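SusD superfamily protein (Bacteroides fragilis, PDB 3L22) probably binds glycans at the bacterial outer membrane, as other SusD-type sugar-binding proteins do, and carries zinc ions in the crystal. Local coordinates at residues Y230-D235 with K353-R358; S246-F251 with I324-E329; D296-A301 with R386-G391; T347-L352 with D375-A380. One frame throughout, in Å; residues are numbered along the deposited sequence.

Contact 1. Residues Y230-D235 with K353-R358; sequences YSLPED and KQVRGR. With ZN (zinc ion), chain D.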
loop_
_atom_site.group_PDB
_atom_site.type_symbol
_atom_site.label_atom_id
_atom_site.label_comp_id
_atom_site.label_asym_id
_atom_site.label_seq_id
_atom_site.Cartn_x
_atom_site.Cartn_y
_atom_site.Cartn_z
ATOM N N TYR A 230 18.685 0.333 6.617
ATOM C CA TYR A 230 18.149 1.496 5.896
ATOM C C TYR A 230 18.384 2.774 6.695
ATOM O O TYR A 230 18.774 2.725 7.865
ATOM C CB TYR A 230 16.657 1.333 5.584
ATOM C CG TYR A 230 16.362 0.112 4.759
ATOM C CD1 TYR A 230 16.383 0.154 3.361
ATOM C CD2 TYR A 230 16.112 -1.117 5.370
ATOM C CE1 TYR A 230 16.108 -0.976 2.607
ATOM C CE2 TYR A 230 15.831 -2.265 4.601
ATOM C CZ TYR A 230 15.830 -2.185 3.245
ATOM O OH TYR A 230 15.591 -3.313 2.503
ATOM N N SER A 231 18.169 3.923 6.071
ATOM C CA SER A 231 18.289 5.185 6.778
ATOM C C SER A 231 17.347 6.213 6.180
ATOM O O SER A 231 16.631 5.906 5.230
ATOM C CB SER A 231 19.752 5.638 6.728
ATOM O OG SER A 231 20.166 5.752 5.387
ATOM N N LEU A 232 17.285 7.384 6.817
ATOM C CA LEU A 232 16.484 8.485 6.382
ATOM C C LEU A 232 17.430 9.519 5.828
ATOM O O LEU A 232 18.063 10.246 6.591
ATOM C CB LEU A 232 15.707 9.111 7.549
ATOM C CG LEU A 232 14.693 8.257 8.315
ATOM C CD1 LEU A 232 14.054 9.084 9.439
ATOM C CD2 LEU A 232 13.646 7.675 7.352
ATOM N N PRO A 233 17.556 9.594 4.494
ATOM C CA PRO A 233 18.355 10.694 3.928
ATOM C C PRO A 233 17.771 12.075 4.295
ATOM O O PRO A 233 16.569 12.209 4.495
ATOM C CB PRO A 233 18.244 10.453 2.427
ATOM C CG PRO A 233 17.889 8.980 2.295
ATOM C CD PRO A 233 17.053 8.681 3.461
ATOM N N GLU A 234 18.612 13.090 4.372
ATOM C CA GLU A 234 18.146 14.446 4.675
ATOM C C GLU A 234 17.284 15.095 3.565
ATOM O O GLU A 234 16.526 16.037 3.818
ATOM C CB GLU A 234 19.344 15.354 4.978
ATOM C CG GLU A 234 20.064 14.971 6.264
ATOM C CD GLU A 234 19.232 15.225 7.551
ATOM O OE1 GLU A 234 18.138 15.851 7.563
ATOM O OE2 GLU A 234 19.711 14.777 8.579
ATOM N N ASP A 235 17.438 14.623 2.343
ATOM C CA ASP A 235 16.716 15.167 1.192
ATOM C C ASP A 235 15.474 14.294 0.971
ATOM O O ASP A 235 15.587 13.144 0.533
ATOM C CB ASP A 235 17.648 15.148 -0.025
ATOM C CG ASP A 235 17.006 15.705 -1.314
ATOM O OD1 ASP A 235 15.774 15.869 -1.459
ATOM O OD2 ASP A 235 17.789 15.973 -2.236
ATOM N N LYS A 353 10.379 11.196 16.761
ATOM C CA LYS A 353 11.358 12.260 16.600
ATOM C C LYS A 353 12.308 12.003 15.418
ATOM O O LYS A 353 12.680 12.949 14.701
ATOM C CB LYS A 353 12.132 12.505 17.890
ATOM C CG LYS A 353 11.308 13.209 18.952
ATOM C CD LYS A 353 11.921 13.132 20.332
ATOM C CE LYS A 353 13.042 14.164 20.522
ATOM N NZ LYS A 353 13.328 14.531 21.959
ATOM N N GLN A 354 12.693 10.754 15.175
ATOM C CA GLN A 354 13.560 10.491 14.036
ATOM C C GLN A 354 12.933 10.939 12.733
ATOM O O GLN A 354 13.588 11.588 11.911
ATOM C CB GLN A 354 13.894 9.006 13.861
ATOM C CG GLN A 354 14.820 8.437 14.849
ATOM C CD GLN A 354 15.195 6.998 14.502
ATOM O OE1 GLN A 354 15.742 6.720 13.420
ATOM N NE2 GLN A 354 14.901 6.084 15.415
ATOM N N VAL A 355 11.670 10.585 12.539
ATOM C CA VAL A 355 11.014 10.890 11.275
ATOM C C VAL A 355 10.722 12.385 11.170
ATOM O O VAL A 355 11.079 12.999 10.160
ATOM C CB VAL A 355 9.755 10.056 11.062
ATOM C CG1 VAL A 355 9.003 10.497 9.775
ATOM C CG2 VAL A 355 10.134 8.536 11.013
ATOM N N ARG A 356 10.113 12.969 12.204
ATOM C CA ARG A 356 9.751 14.385 12.126
ATOM C C ARG A 356 10.998 15.260 12.025
ATOM O O ARG A 356 11.023 16.219 11.259
ATOM C CB ARG A 356 8.895 14.806 13.324
ATOM C CG ARG A 356 8.413 16.268 13.301
ATOM C CD ARG A 356 7.413 16.581 14.414
ATOM N NE ARG A 356 6.973 17.979 14.372
ATOM C CZ ARG A 356 6.004 18.459 13.589
ATOM N NH1 ARG A 356 5.301 17.678 12.791
ATOM N NH2 ARG A 356 5.711 19.751 13.621
ATOM N N GLY A 357 12.019 14.945 12.818
ATOM C CA GLY A 357 13.295 15.673 12.793
ATOM C C GLY A 357 14.030 15.657 11.470
ATOM O O GLY A 357 14.824 16.548 11.189
ATOM N N ARG A 358 13.788 14.641 10.648
ATOM C CA ARG A 358 14.343 14.642 9.303
ATOM C C ARG A 358 13.831 15.832 8.471
ATOM O O ARG A 358 14.602 16.406 7.673
ATOM C CB ARG A 358 14.173 13.291 8.630
ATOM C CG ARG A 358 14.866 13.168 7.255
ATOM C CD ARG A 358 13.952 13.415 6.095
ATOM N NE ARG A 358 12.859 12.458 5.953
ATOM C CZ ARG A 358 12.885 11.337 5.229
ATOM N NH1 ARG A 358 13.986 10.950 4.586
ATOM N NH2 ARG A 358 11.790 10.576 5.148
HETATM ZN ZN ZN D . 18.841 15.390 10.619
HETATM O O HOH W 1 17.170 16.872 9.731
HETATM O O HOH W 2 17.855 16.035 12.766
HETATM O O HOH W 3 20.342 13.847 11.607
HETATM O O HOH W 4 17.306 13.620 10.378
HETATM O O HOH W 5 19.859 17.563 10.588
#
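Arg358 and Leu232 cross at about a right angle where a loop packs against the C-terminal part of helix 345-359, one of the helices of the SusD fold. The tight side of the contact is centred on the guanidinium of Arg358. Its NH1 donates to Pro233 O over 2.9 Å; the bond is nearly straight (166°) and lies in the plane of both the carbonyl and the guanidinium. The chain of Arg358 reaches this carbonyl by bending at chi2 (-97°) and chi3 (-64°), and this brings CD within 3.3 Å of the same Pro233 O. Leu232 covers one face of the guanidinium with its CB, 3.9 Å from Arg358 NH1, and sends CD1 past the helix backbone to within 3.5 Å of Gln354 O. Salt bridges from NH1 to Glu248 and from NH2 to Glu388 probably offset the charge of this buried group.

Glu234 lies on the loose, solvent side. Its CB heads away from the helix, and a bend at chi2 turns the carboxylate back, leaving OE1 3.6 Å from Arg358 O. The firmer partner of OE1 is Lys297, which also bonds to Arg358 O and so ties loop and helix together. Beyond it the contact passes into water: a zinc ion hangs from the loop by a single carboxylate oxygen, and water 2 of its shell makes just a weak bond, 3.5 Å long, to Gly357 O. Glu234 OE2 stands 2.3 Å from the metal; with OE2 as one ligand, five waters make up the zinc ion's six.

Contact 2. Residues S246-F251 with I324-E329; sequences SQESIF and IFRYAE. With EDO (1,2-ethanediol), chain B; EDO (1,2-ethanediol), chain C.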
loop_
_atom_site.group_PDB
_atom_site.type_symbol
_atom_site.label_atom_id
_atom_site.label_comp_id
_atom_site.label_asym_id
_atom_site.label_seq_id
_atom_site.Cartn_x
_atom_site.Cartn_y
_atom_site.Cartn_z
ATOM N N SER A 246 16.527 5.238 -2.920
ATOM C CA SER A 246 17.557 5.753 -2.067
ATOM C C SER A 246 17.843 4.690 -1.007
ATOM O O SER A 246 17.233 3.612 -1.012
ATOM C CB SER A 246 17.087 7.039 -1.381
ATOM O OG SER A 246 16.101 6.761 -0.367
ATOM N N GLN A 247 18.714 5.018 -0.059
ATOM C CA GLN A 247 18.923 4.187 1.126
ATOM C C GLN A 247 17.700 4.063 2.062
ATOM O O GLN A 247 17.759 3.284 3.022
ATOM C CB GLN A 247 20.103 4.712 1.928
ATOM C CG GLN A 247 21.406 4.408 1.150
ATOM C CD GLN A 247 22.626 4.889 1.833
ATOM O OE1 GLN A 247 22.541 5.640 2.802
ATOM N NE2 GLN A 247 23.780 4.492 1.327
ATOM N N GLU A 248 16.643 4.835 1.805
ATOM C CA GLU A 248 15.363 4.700 2.510
ATOM C C GLU A 248 14.422 3.650 1.900
ATOM O O GLU A 248 13.488 3.192 2.571
ATOM C CB GLU A 248 14.661 6.053 2.560
ATOM C CG GLU A 248 13.617 6.157 3.621
ATOM C CD GLU A 248 12.792 7.438 3.589
ATOM O OE1 GLU A 248 13.266 8.456 3.035
ATOM O OE2 GLU A 248 11.656 7.409 4.161
ATOM N N SER A 249 14.676 3.252 0.651
ATOM C CA SER A 249 13.707 2.506 -0.135
ATOM C C SER A 249 13.776 1.034 0.183
ATOM O O SER A 249 14.822 0.416 0.023
ATOM C CB SER A 249 13.996 2.714 -1.631
ATOM O OG SER A 249 14.010 4.087 -1.948
ATOM N N ILE A 250 12.668 0.467 0.636
ATOM C CA ILE A 250 12.620 -0.953 0.949
ATOM C C ILE A 250 12.067 -1.707 -0.237
ATOM O O ILE A 250 12.696 -2.648 -0.737
ATOM C CB ILE A 250 11.810 -1.234 2.237
ATOM C CG1 ILE A 250 12.455 -0.514 3.441
ATOM C CG2 ILE A 250 11.723 -2.762 2.447
ATOM C CD1 ILE A 250 11.570 -0.326 4.667
ATOM N N PHE A 251 10.870 -1.346 -0.678
ATOM C CA PHE A 251 10.239 -2.042 -1.809
ATOM C C PHE A 251 9.410 -1.053 -2.635
ATOM O O PHE A 251 8.604 -0.293 -2.062
ATOM C CB PHE A 251 9.357 -3.211 -1.310
ATOM C CG PHE A 251 8.688 -3.976 -2.415
ATOM C CD1 PHE A 251 9.442 -4.745 -3.294
ATOM C CD2 PHE A 251 7.298 -3.922 -2.598
ATOM C CE1 PHE A 251 8.838 -5.407 -4.370
ATOM C CE2 PHE A 251 6.678 -4.608 -3.650
ATOM C CZ PHE A 251 7.440 -5.338 -4.535
ATOM N N ILE A 324 6.219 1.406 -2.263
ATOM C CA ILE A 324 5.309 0.608 -1.423
ATOM C C ILE A 324 5.734 0.717 0.046
ATOM O O ILE A 324 4.937 1.093 0.879
ATOM C CB ILE A 324 5.269 -0.863 -1.897
ATOM C CG1 ILE A 324 4.798 -0.940 -3.376
ATOM C CG2 ILE A 324 4.406 -1.742 -0.998
ATOM C CD1 ILE A 324 3.419 -0.365 -3.678
ATOM N N PHE A 325 6.979 0.369 0.346
ATOM C CA PHE A 325 7.542 0.461 1.682
ATOM C C PHE A 325 8.831 1.267 1.655
ATOM O O PHE A 325 9.750 0.970 0.856
ATOM C CB PHE A 325 7.913 -0.931 2.230
ATOM C CG PHE A 325 6.783 -1.920 2.261
ATOM C CD1 PHE A 325 5.546 -1.589 2.801
ATOM C CD2 PHE A 325 6.987 -3.222 1.799
ATOM C CE1 PHE A 325 4.539 -2.511 2.855
ATOM C CE2 PHE A 325 5.988 -4.143 1.839
ATOM C CZ PHE A 325 4.752 -3.796 2.368
ATOM N N ARG A 326 8.929 2.250 2.540
ATOM C CA ARG A 326 10.197 2.916 2.813
ATOM C C ARG A 326 10.401 3.087 4.304
ATOM O O ARG A 326 9.446 2.957 5.108
ATOM C CB ARG A 326 10.306 4.241 2.030
ATOM C CG ARG A 326 9.334 5.291 2.323
ATOM C CD ARG A 326 9.548 6.468 1.378
ATOM N NE ARG A 326 8.511 7.477 1.437
ATOM C CZ ARG A 326 8.442 8.498 2.312
ATOM N NH1 ARG A 326 9.347 8.686 3.271
ATOM N NH2 ARG A 326 7.438 9.369 2.232
ATOM N N TYR A 327 11.644 3.367 4.687
ATOM C CA TYR A 327 12.025 3.295 6.088
ATOM C C TYR A 327 11.331 4.292 7.027
ATOM O O TYR A 327 11.177 3.990 8.205
ATOM C CB TYR A 327 13.549 3.382 6.213
ATOM C CG TYR A 327 14.099 3.090 7.589
ATOM C CD1 TYR A 327 13.800 1.908 8.262
ATOM C CD2 TYR A 327 14.970 3.986 8.200
ATOM C CE1 TYR A 327 14.280 1.678 9.541
ATOM C CE2 TYR A 327 15.499 3.743 9.464
ATOM C CZ TYR A 327 15.156 2.593 10.118
ATOM O OH TYR A 327 15.702 2.380 11.342
ATOM N N ALA A 328 10.930 5.475 6.561
ATOM C CA ALA A 328 10.138 6.346 7.421
ATOM C C ALA A 328 8.865 5.631 7.864
ATOM O O ALA A 328 8.392 5.869 8.981
ATOM C CB ALA A 328 9.798 7.685 6.752
ATOM N N GLU A 329 8.297 4.769 7.017
ATOM C CA GLU A 329 7.132 3.996 7.408
ATOM C C GLU A 329 7.464 2.990 8.534
ATOM O O GLU A 329 6.680 2.826 9.500
ATOM C CB GLU A 329 6.485 3.239 6.241
ATOM C CG GLU A 329 5.056 2.791 6.593
ATOM C CD GLU A 329 4.551 1.661 5.724
ATOM O OE1 GLU A 329 4.919 1.616 4.502
ATOM O OE2 GLU A 329 3.797 0.807 6.265
HETATM C C1 EDO B . 0.609 0.994 7.584
HETATM O O1 EDO B . 1.576 1.926 7.149
HETATM C C2 EDO B . -0.560 0.832 6.599
HETATM O O2 EDO B . -1.500 -0.030 7.315
HETATM C C1 EDO C . 15.055 0.123 15.637
HETATM O O1 EDO C . 14.995 -1.206 16.176
HETATM C C2 EDO C . 13.775 0.491 14.882
HETATM O O2 EDO C . 13.915 0.787 13.457
#
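Phe325 stands opposite two residues, Ile250 and Phe251, in a classic beta bulge of the antiparallel strand pair 249-253 and 322-326. Phe325 O takes both Ile250 N and Phe251 N, each at 3.0 Å. A second bulge answers it: Ile324 and Phe325 both donate to Phe251 O. At the bulges the side chains interlock. Ile250 presses its CB against Phe325 CB (3.9 Å), while CD1 fills the hollow where the strand turns into helix 327-339, 3.6 Å from Arg326 C. Phe251 and Ile324 lie side by side, Phe251 CD2 resting 3.7 Å from Ile324 CB.

Glu248 wedges in at the helix start. With CG anti to the backbone N (chi1 -160°) and the chain extended, OE2 reaches between Arg326 NH1 (2.8 Å, a salt bridge) and Ala328 N (3.2 Å). The two donors come from opposite faces of the carboxylate plane, which should fix its rotation. The backbone adds a bond from Tyr327 N to Glu248 O.

The Phe251 and Phe325 side of the strand pair packs on helices 113-131 and 200-213, Phe251 meeting Phe122 edge-to-face. On the other side, Arg326 touches helix 345-359 through Arg358.

Contact 3. Residues D296-A301 with R386-G391; sequences DKRIIA and RLEFIG. With EDO (1,2-ethanediol), chain Y.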
loop_
_atom_site.group_PDB
_atom_site.type_symbol
_atom_site.label_atom_id
_atom_site.label_comp_id
_atom_site.label_asym_id
_atom_site.label_seq_id
_atom_site.Cartn_x
_atom_site.Cartn_y
_atom_site.Cartn_z
ATOM N N ASP A 296 9.091 23.197 6.885
ATOM C CA ASP A 296 9.084 21.729 6.821
ATOM C C ASP A 296 9.544 21.335 5.417
ATOM O O ASP A 296 8.994 21.815 4.441
ATOM C CB ASP A 296 7.655 21.229 7.117
ATOM C CG ASP A 296 7.502 19.697 7.214
ATOM O OD1 ASP A 296 8.079 18.932 6.408
ATOM O OD2 ASP A 296 6.661 19.254 8.057
ATOM N N LYS A 297 10.515 20.439 5.313
ATOM C CA LYS A 297 11.028 19.981 3.989
ATOM C C LYS A 297 9.969 19.433 3.052
ATOM O O LYS A 297 10.066 19.626 1.853
ATOM C CB LYS A 297 12.132 18.933 4.170
ATOM C CG LYS A 297 13.417 19.490 4.796
ATOM C CD LYS A 297 14.525 18.410 4.819
ATOM C CE LYS A 297 15.712 18.784 5.698
ATOM N NZ LYS A 297 16.520 17.543 6.060
ATOM N N ARG A 298 8.963 18.748 3.610
ATOM C CA ARG A 298 7.898 18.151 2.861
ATOM C C ARG A 298 6.929 19.202 2.297
ATOM O O ARG A 298 6.414 19.045 1.191
ATOM C CB ARG A 298 7.173 17.154 3.735
ATOM C CG ARG A 298 8.085 16.017 4.217
ATOM C CD ARG A 298 7.535 15.261 5.393
ATOM N NE ARG A 298 7.426 16.116 6.577
ATOM C CZ ARG A 298 7.189 15.662 7.803
ATOM N NH1 ARG A 298 7.024 14.359 8.038
ATOM N NH2 ARG A 298 7.078 16.525 8.812
ATOM N N ILE A 299 6.723 20.278 3.054
ATOM C CA ILE A 299 5.911 21.409 2.632
ATOM C C ILE A 299 6.655 22.163 1.509
ATOM O O ILE A 299 6.085 22.374 0.437
ATOM C CB ILE A 299 5.541 22.321 3.842
ATOM C CG1 ILE A 299 4.700 21.524 4.873
ATOM C CG2 ILE A 299 4.843 23.637 3.395
ATOM C CD1 ILE A 299 3.478 20.818 4.359
ATOM N N ILE A 300 7.937 22.464 1.730
ATOM C CA ILE A 300 8.775 23.128 0.730
ATOM C C ILE A 300 8.783 22.297 -0.550
ATOM O O ILE A 300 8.571 22.834 -1.593
ATOM C CB ILE A 300 10.226 23.319 1.202
ATOM C CG1 ILE A 300 10.285 24.269 2.414
ATOM C CG2 ILE A 300 11.132 23.880 0.037
ATOM C CD1 ILE A 300 11.640 24.343 3.105
ATOM N N ALA A 301 8.962 20.976 -0.450
ATOM C CA ALA A 301 9.118 20.148 -1.665
ATOM C C ALA A 301 7.787 19.878 -2.344
ATOM O O ALA A 301 7.709 19.904 -3.565
ATOM C CB ALA A 301 9.831 18.796 -1.340
ATOM N N ARG A 386 0.298 10.861 8.181
ATOM C CA ARG A 386 -0.522 11.506 7.156
ATOM C C ARG A 386 0.303 12.439 6.255
ATOM O O ARG A 386 0.149 12.428 5.009
ATOM C CB ARG A 386 -1.683 12.262 7.820
ATOM C CG ARG A 386 -2.745 11.348 8.396
ATOM C CD ARG A 386 -3.792 12.112 9.190
ATOM N NE ARG A 386 -4.643 12.902 8.308
ATOM C CZ ARG A 386 -5.677 13.633 8.703
ATOM N NH1 ARG A 386 -6.008 13.726 9.995
ATOM N NH2 ARG A 386 -6.373 14.312 7.806
ATOM N N LEU A 387 1.193 13.206 6.869
ATOM C CA LEU A 387 2.046 14.143 6.122
ATOM C C LEU A 387 3.184 13.415 5.406
ATOM O O LEU A 387 3.408 13.619 4.219
ATOM C CB LEU A 387 2.589 15.259 7.036
ATOM C CG LEU A 387 3.553 16.286 6.416
ATOM C CD1 LEU A 387 2.881 17.010 5.235
ATOM C CD2 LEU A 387 4.055 17.302 7.445
ATOM N N GLU A 388 3.879 12.549 6.110
ATOM C CA GLU A 388 4.940 11.778 5.473
ATOM C C GLU A 388 4.447 10.983 4.252
ATOM O O GLU A 388 5.180 10.928 3.280
ATOM C CB GLU A 388 5.608 10.850 6.478
ATOM C CG GLU A 388 6.931 10.191 6.024
ATOM C CD GLU A 388 8.122 11.138 5.948
ATOM O OE1 GLU A 388 8.215 12.120 6.738
ATOM O OE2 GLU A 388 8.983 10.879 5.080
ATOM N N PHE A 389 3.241 10.383 4.312
ATOM C CA PHE A 389 2.753 9.471 3.287
ATOM C C PHE A 389 1.591 9.975 2.447
ATOM O O PHE A 389 0.912 9.208 1.751
ATOM C CB PHE A 389 2.524 8.080 3.913
ATOM C CG PHE A 389 3.794 7.482 4.336
ATOM C CD1 PHE A 389 4.678 7.000 3.377
ATOM C CD2 PHE A 389 4.203 7.534 5.655
ATOM C CE1 PHE A 389 5.919 6.503 3.757
ATOM C CE2 PHE A 389 5.434 7.056 6.023
ATOM C CZ PHE A 389 6.294 6.564 5.067
ATOM N N ILE A 390 1.422 11.296 2.426
ATOM C CA ILE A 390 0.463 11.911 1.535
ATOM C C ILE A 390 0.794 11.491 0.109
ATOM O O ILE A 390 1.937 11.599 -0.345
ATOM C CB ILE A 390 0.385 13.459 1.713
ATOM C CG1 ILE A 390 -0.818 14.031 0.933
ATOM C CG2 ILE A 390 1.699 14.193 1.323
ATOM C CD1 ILE A 390 -1.201 15.516 1.340
ATOM N N GLY A 391 -0.217 10.972 -0.587
ATOM C CA GLY A 391 -0.033 10.483 -1.955
ATOM C C GLY A 391 0.645 9.136 -2.136
ATOM O O GLY A 391 0.975 8.756 -3.290
HETATM C C1 EDO Y . 9.770 17.178 -5.310
HETATM O O1 EDO Y . 9.916 18.625 -5.406
HETATM C C2 EDO Y . 10.257 16.330 -6.500
HETATM O O2 EDO Y . 9.275 15.335 -6.879
#
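Arg298 extends from helix 297-302 to Leu387 and Glu388 at the end of helix 374-388. Its CB already points at that helix, and CG stands beside the backbone N, anti to the carbonyl carbon. CD passes 3.5 Å from Glu388 OE1, and the bend there (chi3 -64°) swings the guanidinium back along Asp296. NE then donates to Asp296 OD1, using the syn lone pair, at 2.9 Å and almost straight (168°). Leu387 CD2 covers one face of the guanidinium, 3.3 Å above the plane and displaced toward the NH2 rim. NH2 takes the other carboxylate oxygen, Asp296 OD2, so that Arg298 grips the aspartate side-on with two nitrogens.

The same Asp296 is the N-cap of helix 297-302, and with Arg298 and Glu388 it forms a buried salt-bridge network. Its OD1 also accepts from Arg298 N, on the anti side; OD1 thus holds both the first turn of the helix and Arg298 NE. Leu387 meets Asp296 from the opposite direction, CD2 lying 3.3 Å from Asp296 OD2, while its CD1 meets Ile299 CD1 at 4.0 Å.

The last atom, NH1, bonds to Glu388 OE1 at 2.8 Å, tilted 24° out of the guanidinium plane, and has Glu384 as a further salt-bridge partner. The other oxygen, Glu388 OE2, bonds to Arg358 NH2 and Arg326 NH1.

Contact 4. Residues T347-L352 with D375-A380; sequences TAKSLL and DALKEA. With EDO (1,2-ethanediol), chain E.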
loop_
_atom_site.group_PDB
_atom_site.type_symbol
_atom_site.label_atom_id
_atom_site.label_comp_id
_atom_site.label_asym_id
_atom_site.label_seq_id
_atom_site.Cartn_x
_atom_site.Cartn_y
_atom_site.Cartn_z
ATOM N N THR A 347 9.876 5.000 23.855
ATOM C CA THR A 347 10.339 4.494 22.562
ATOM C C THR A 347 9.554 5.084 21.386
ATOM O O THR A 347 10.130 5.429 20.338
ATOM C CB THR A 347 10.252 2.944 22.550
ATOM O OG1 THR A 347 11.053 2.466 23.614
ATOM C CG2 THR A 347 10.696 2.319 21.232
ATOM N N ALA A 348 8.241 5.180 21.548
ATOM C CA ALA A 348 7.368 5.757 20.504
ATOM C C ALA A 348 7.815 7.179 20.184
ATOM O O ALA A 348 7.896 7.566 19.006
ATOM C CB ALA A 348 5.861 5.750 20.954
ATOM N N LYS A 349 8.094 7.933 21.238
ATOM C CA LYS A 349 8.546 9.318 21.101
ATOM C C LYS A 349 9.884 9.405 20.375
ATOM O O LYS A 349 10.067 10.281 19.519
ATOM C CB LYS A 349 8.674 10.014 22.456
ATOM C CG LYS A 349 7.379 10.281 23.240
ATOM C CD LYS A 349 7.766 10.655 24.692
ATOM C CE LYS A 349 6.628 11.185 25.375
ATOM N NZ LYS A 349 6.771 11.454 26.846
ATOM N N SER A 350 10.815 8.516 20.692
ATOM C CA SER A 350 12.128 8.560 20.031
ATOM C C SER A 350 11.995 8.207 18.542
ATOM O O SER A 350 12.633 8.837 17.694
ATOM C CB SER A 350 13.154 7.675 20.742
ATOM O OG SER A 350 13.004 6.324 20.369
ATOM N N LEU A 351 11.122 7.247 18.221
ATOM C CA LEU A 351 10.854 6.865 16.832
ATOM C C LEU A 351 10.196 8.030 16.056
ATOM O O LEU A 351 10.641 8.365 14.945
ATOM C CB LEU A 351 9.988 5.594 16.781
ATOM C CG LEU A 351 10.634 4.288 17.274
ATOM C CD1 LEU A 351 9.607 3.168 17.559
ATOM C CD2 LEU A 351 11.740 3.790 16.326
ATOM N N LEU A 352 9.154 8.642 16.641
ATOM C CA LEU A 352 8.487 9.830 16.054
ATOM C C LEU A 352 9.504 10.934 15.795
ATOM O O LEU A 352 9.530 11.510 14.704
ATOM C CB LEU A 352 7.347 10.371 16.939
ATOM C CG LEU A 352 6.579 11.613 16.469
ATOM C CD1 LEU A 352 6.034 11.389 15.022
ATOM C CD2 LEU A 352 5.448 11.997 17.431
ATOM N N ASP A 375 -3.303 9.921 24.282
ATOM C CA ASP A 375 -3.983 10.301 23.042
ATOM C C ASP A 375 -3.264 11.344 22.218
ATOM O O ASP A 375 -3.313 11.274 20.984
ATOM C CB ASP A 375 -5.406 10.805 23.331
ATOM C CG ASP A 375 -6.354 9.682 23.750
ATOM O OD1 ASP A 375 -6.023 8.496 23.536
ATOM O OD2 ASP A 375 -7.445 10.001 24.284
ATOM N N ALA A 376 -2.638 12.315 22.870
ATOM C CA ALA A 376 -1.881 13.328 22.161
ATOM C C ALA A 376 -0.718 12.737 21.407
ATOM O O ALA A 376 -0.429 13.164 20.269
ATOM C CB ALA A 376 -1.388 14.445 23.106
ATOM N N LEU A 377 -0.067 11.753 22.027
ATOM C CA LEU A 377 1.050 11.047 21.393
ATOM C C LEU A 377 0.562 10.245 20.194
ATOM O O LEU A 377 1.147 10.313 19.130
ATOM C CB LEU A 377 1.783 10.124 22.381
ATOM C CG LEU A 377 2.924 9.237 21.836
ATOM C CD1 LEU A 377 3.986 10.097 21.102
ATOM C CD2 LEU A 377 3.570 8.420 22.995
ATOM N N LYS A 378 -0.488 9.471 20.362
ATOM C CA LYS A 378 -1.028 8.720 19.226
ATOM C C LYS A 378 -1.423 9.638 18.079
ATOM O O LYS A 378 -1.100 9.373 16.905
ATOM C CB LYS A 378 -2.216 7.876 19.645
ATOM C CG LYS A 378 -1.813 6.688 20.544
ATOM C CD LYS A 378 -2.974 5.789 20.866
ATOM C CE LYS A 378 -2.590 4.620 21.792
ATOM N NZ LYS A 378 -2.137 5.111 23.113
ATOM N N GLU A 379 -2.098 10.730 18.398
ATOM C CA GLU A 379 -2.511 11.663 17.360
ATOM C C GLU A 379 -1.313 12.282 16.635
ATOM O O GLU A 379 -1.360 12.463 15.432
ATOM C CB GLU A 379 -3.378 12.751 17.955
ATOM C CG GLU A 379 -3.905 13.739 16.922
ATOM C CD GLU A 379 -5.200 14.491 17.376
ATOM O OE1 GLU A 379 -6.093 13.847 18.039
ATOM O OE2 GLU A 379 -5.273 15.731 17.072
ATOM N N ALA A 380 -0.237 12.586 17.363
ATOM C CA ALA A 380 0.967 13.111 16.715
ATOM C C ALA A 380 1.568 12.082 15.755
ATOM O O ALA A 380 2.074 12.436 14.701
ATOM C CB ALA A 380 2.021 13.536 17.764
HETATM C C1 EDO E . -0.768 14.146 26.808
HETATM O O1 EDO E . -0.088 14.920 25.767
HETATM C C2 EDO E . -2.259 13.748 26.819
HETATM O O2 EDO E . -2.966 13.127 25.708
#
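Helices 345-359 and 374-388 of the SusD fold run roughly parallel, and contact 4 joins their first halves largely through apolar side chains. The axes of the two segments differ by 29° and come no closer than 10.9 Å, a wide spacing that leucines bridge. CB of Leu377 points toward the opposite helix. Having CG anti to the backbone N (chi1 176°), the residue spreads its two methyls over separate neighbours: CD2 lies 4.1 Å from Ala348 CB, and CD1 touches Lys349 CG at 4.0 Å. The lysine crosses the leucine at about a right angle and offers just the aliphatic foot of its chain; beyond CG it runs extended, and NZ bonds to Asp370 O in the loop that joins the helices.

One turn further along, the roles are exchanged. Leu352, of nearly the same side-chain shape, sends CD2 to Ala380 CB (3.8 Å) and approaches Leu377 CD1 more loosely at 4.4 Å. Each leucine therefore meets a small alanine on the other helix. Ile369 of the connecting loop also packs on Lys349 and Leu352. Such leucine and alanine packing between helices is consistent with the TPR-like helical character of SusD-family proteins.

In the fold
Contact 2 lies deepest, about 12 Å from the chain centre to its own, and alone pairs strands; contacts 3 and 4 are also buried, although the centre of contact 4 lies about 22 Å from that of the chain, whereas contact 1 runs from a buried side to a metal at the surface. Contact 4 is purely apolar. Contacts 1 and 4 use successive parts of helix 345-359, and contacts 3 and 4 share helix 374-388, so that helix chemistry changes from leucine and alanine at one end to charge at the other. There contacts 1, 2 and 3 touch: Glu248, Arg326, Arg358 and Glu388 join them in one run of salt bridges, which contact 4 does not reach.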